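Local structure of probable tagatose 6-phosphate kinase (Sinorhizobium meliloti, 3TXV) at residues L96-W101 / L130-G135. The protein is a TIM-barrel protein of the GatZ/KbaZ-like family, probably acting in carbohydrate metabolism and tentatively assigned tagatose-6-phosphate kinase activity. Residues are numbered along the deposited sequence; the frame is centred on the assembly and turned at random.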
loop_
_atom_site.group_PDB
_atom_site.type_symbol
_atom_site.label_atom_id
_atom_site.label_comp_id
_atom_site.label_asym_id
_atom_site.label_seq_id
_atom_site.Cartn_x
_atom_site.Cartn_y
_atom_site.Cartn_z
ATOM N N LEU A 96 1.333 -5.533 11.485
ATOM C CA LEU A 96 1.902 -6.792 11.984
ATOM C C LEU A 96 1.296 -7.140 13.319
ATOM O O LEU A 96 1.079 -6.278 14.153
ATOM C CB LEU A 96 3.419 -6.699 12.104
ATOM C CG LEU A 96 4.293 -6.676 10.842
ATOM C CD1 LEU A 96 3.562 -6.325 9.579
ATOM C CD2 LEU A 96 5.448 -5.735 11.067
ATOM N N GLY A 97 1.023 -8.417 13.518
ATOM C CA GLY A 97 0.296 -8.863 14.702
ATOM C C GLY A 97 -0.524 -10.103 14.434
ATOM O O GLY A 97 -0.248 -10.824 13.482
ATOM N N PRO A 98 -1.551 -10.359 15.267
ATOM C CA PRO A 98 -2.390 -11.574 15.204
ATOM C C PRO A 98 -3.364 -11.654 14.030
ATOM O O PRO A 98 -3.962 -12.714 13.804
ATOM C CB PRO A 98 -3.201 -11.524 16.499
ATOM C CG PRO A 98 -2.682 -10.404 17.310
ATOM C CD PRO A 98 -1.901 -9.493 16.407
ATOM N N ASN A 99 -3.543 -10.568 13.286
ATOM C CA ASN A 99 -4.569 -10.536 12.230
ATOM C C ASN A 99 -4.696 -11.765 11.318
ATOM O O ASN A 99 -5.797 -12.239 11.098
ATOM C CB ASN A 99 -4.433 -9.278 11.383
ATOM C CG ASN A 99 -5.585 -9.097 10.436
ATOM O OD1 ASN A 99 -6.629 -8.565 10.813
ATOM N ND2 ASN A 99 -5.408 -9.536 9.193
ATOM N N PRO A 100 -3.584 -12.286 10.768
ATOM C CA PRO A 100 -3.808 -13.380 9.809
ATOM C C PRO A 100 -4.211 -14.691 10.470
ATOM O O PRO A 100 -4.408 -15.704 9.774
ATOM C CB PRO A 100 -2.449 -13.544 9.133
ATOM C CG PRO A 100 -1.743 -12.281 9.402
ATOM C CD PRO A 100 -2.176 -11.871 10.767
ATOM N N TRP A 101 -4.337 -14.673 11.793
ATOM C CA TRP A 101 -4.607 -15.889 12.537
ATOM C C TRP A 101 -5.606 -15.587 13.597
ATOM O O TRP A 101 -5.669 -16.292 14.606
ATOM C CB TRP A 101 -3.339 -16.412 13.196
ATOM C CG TRP A 101 -2.290 -16.789 12.223
ATOM C CD1 TRP A 101 -2.271 -17.888 11.432
ATOM C CD2 TRP A 101 -1.095 -16.064 11.939
ATOM N NE1 TRP A 101 -1.125 -17.903 10.662
ATOM C CE2 TRP A 101 -0.389 -16.787 10.957
ATOM C CE3 TRP A 101 -0.554 -14.863 12.411
ATOM C CZ2 TRP A 101 0.824 -16.348 10.430
ATOM C CZ3 TRP A 101 0.668 -14.443 11.901
ATOM C CH2 TRP A 101 1.337 -15.185 10.918
ATOM N N LEU A 130 2.979 -2.128 14.505
ATOM C CA LEU A 130 2.505 -3.103 15.454
ATOM C C LEU A 130 1.050 -2.836 15.777
ATOM O O LEU A 130 0.711 -1.950 16.587
ATOM C CB LEU A 130 3.352 -3.064 16.722
ATOM C CG LEU A 130 4.827 -3.428 16.588
ATOM C CD1 LEU A 130 5.545 -3.153 17.888
ATOM C CD2 LEU A 130 5.011 -4.874 16.136
ATOM N N ASP A 131 0.190 -3.611 15.133
ATOM C CA ASP A 131 -1.228 -3.480 15.335
ATOM C C ASP A 131 -1.755 -4.742 15.961
ATOM O O ASP A 131 -1.894 -5.758 15.279
ATOM C CB ASP A 131 -1.922 -3.230 14.002
ATOM C CG ASP A 131 -3.398 -2.896 14.171
ATOM O OD1 ASP A 131 -3.836 -2.718 15.345
ATOM O OD2 ASP A 131 -4.110 -2.813 13.131
ATOM N N THR A 132 -2.060 -4.659 17.249
ATOM C CA THR A 132 -2.498 -5.790 18.055
ATOM C C THR A 132 -3.918 -5.587 18.587
ATOM O O THR A 132 -4.323 -6.201 19.568
ATOM C CB THR A 132 -1.589 -5.919 19.266
ATOM O OG1 THR A 132 -1.173 -4.607 19.672
ATOM C CG2 THR A 132 -0.373 -6.743 18.936
ATOM N N SER A 133 -4.680 -4.728 17.934
ATOM C CA SER A 133 -5.904 -4.209 18.531
ATOM C C SER A 133 -7.118 -5.094 18.304
ATOM O O SER A 133 -8.161 -4.913 18.948
ATOM C CB SER A 133 -6.179 -2.803 18.001
ATOM O OG SER A 133 -6.196 -2.794 16.583
HETATM N N MSE A 134 -6.986 -6.043 17.383
HETATM C CA MSE A 134 -8.106 -6.911 17.031
HETATM C C MSE A 134 -8.230 -8.097 17.976
HETATM O O MSE A 134 -7.239 -8.636 18.438
HETATM C CB MSE A 134 -8.052 -7.338 15.559
HETATM C CG MSE A 134 -6.923 -8.287 15.180
HETATM SE SE MSE A 134 -5.115 -7.560 15.364
HETATM C CE MSE A 134 -5.218 -6.141 14.046
ATOM N N GLY A 135 -9.448 -8.485 18.270
ATOM C CA GLY A 135 -9.697 -9.625 19.101
ATOM C C GLY A 135 -9.385 -10.899 18.369
ATOM O O GLY A 135 -9.424 -10.967 17.162
#
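Leu96 and Leu130 form a parallel beta bridge, their CA atoms 5.1 Å apart, and both side chains lie on the same face of the sheet. The bridge is marked by a hydrogen bond from Asp131 N to Leu96 O at 3.0 Å, with an N-H...O angle of 148° and the donor tilted 16° from the carbonyl plane. At Gly97, which has no side chain, the chains still run close, its CA 3.8 Å from Asp131 O. Pro98 meets the second loop through CD, 3.9 Å from Met134 SE and 4.0 Å from Thr132 CG2. Met134, a selenomethionine, reaches it because CG lies between the backbone N and carbonyl carbon (chi1 69°) and the chain bends again at its next two torsions. Its SE also lies 4.0 Å from Asn99 N, and Met134 CE is 4.2 Å from Asn99 CB. The one hydrogen bond between the two segments is thus Asp131 N to Leu96 O, and the later contacts are van der Waals contacts. Within the second loop, Ser133 OG donates a hydrogen bond to the syn lone pair of Asp131 OD1 at 2.7 Å, while Asp131 OD2 is hydrogen-bonded to His95 ND1 and Thr177 OG1, consistent with a polar cluster beside a possible, unconfirmed metal site. Both loops leave the C-terminal ends of adjacent strands, 89-96 and 127-130, of the eight-stranded parallel barrel. Helix 106-121 covers Leu96, Pro98 and Leu130, and helix 145-161 packs on Leu130 and Thr132, whose OG1 is hydrogen-bonded to Thr148 O.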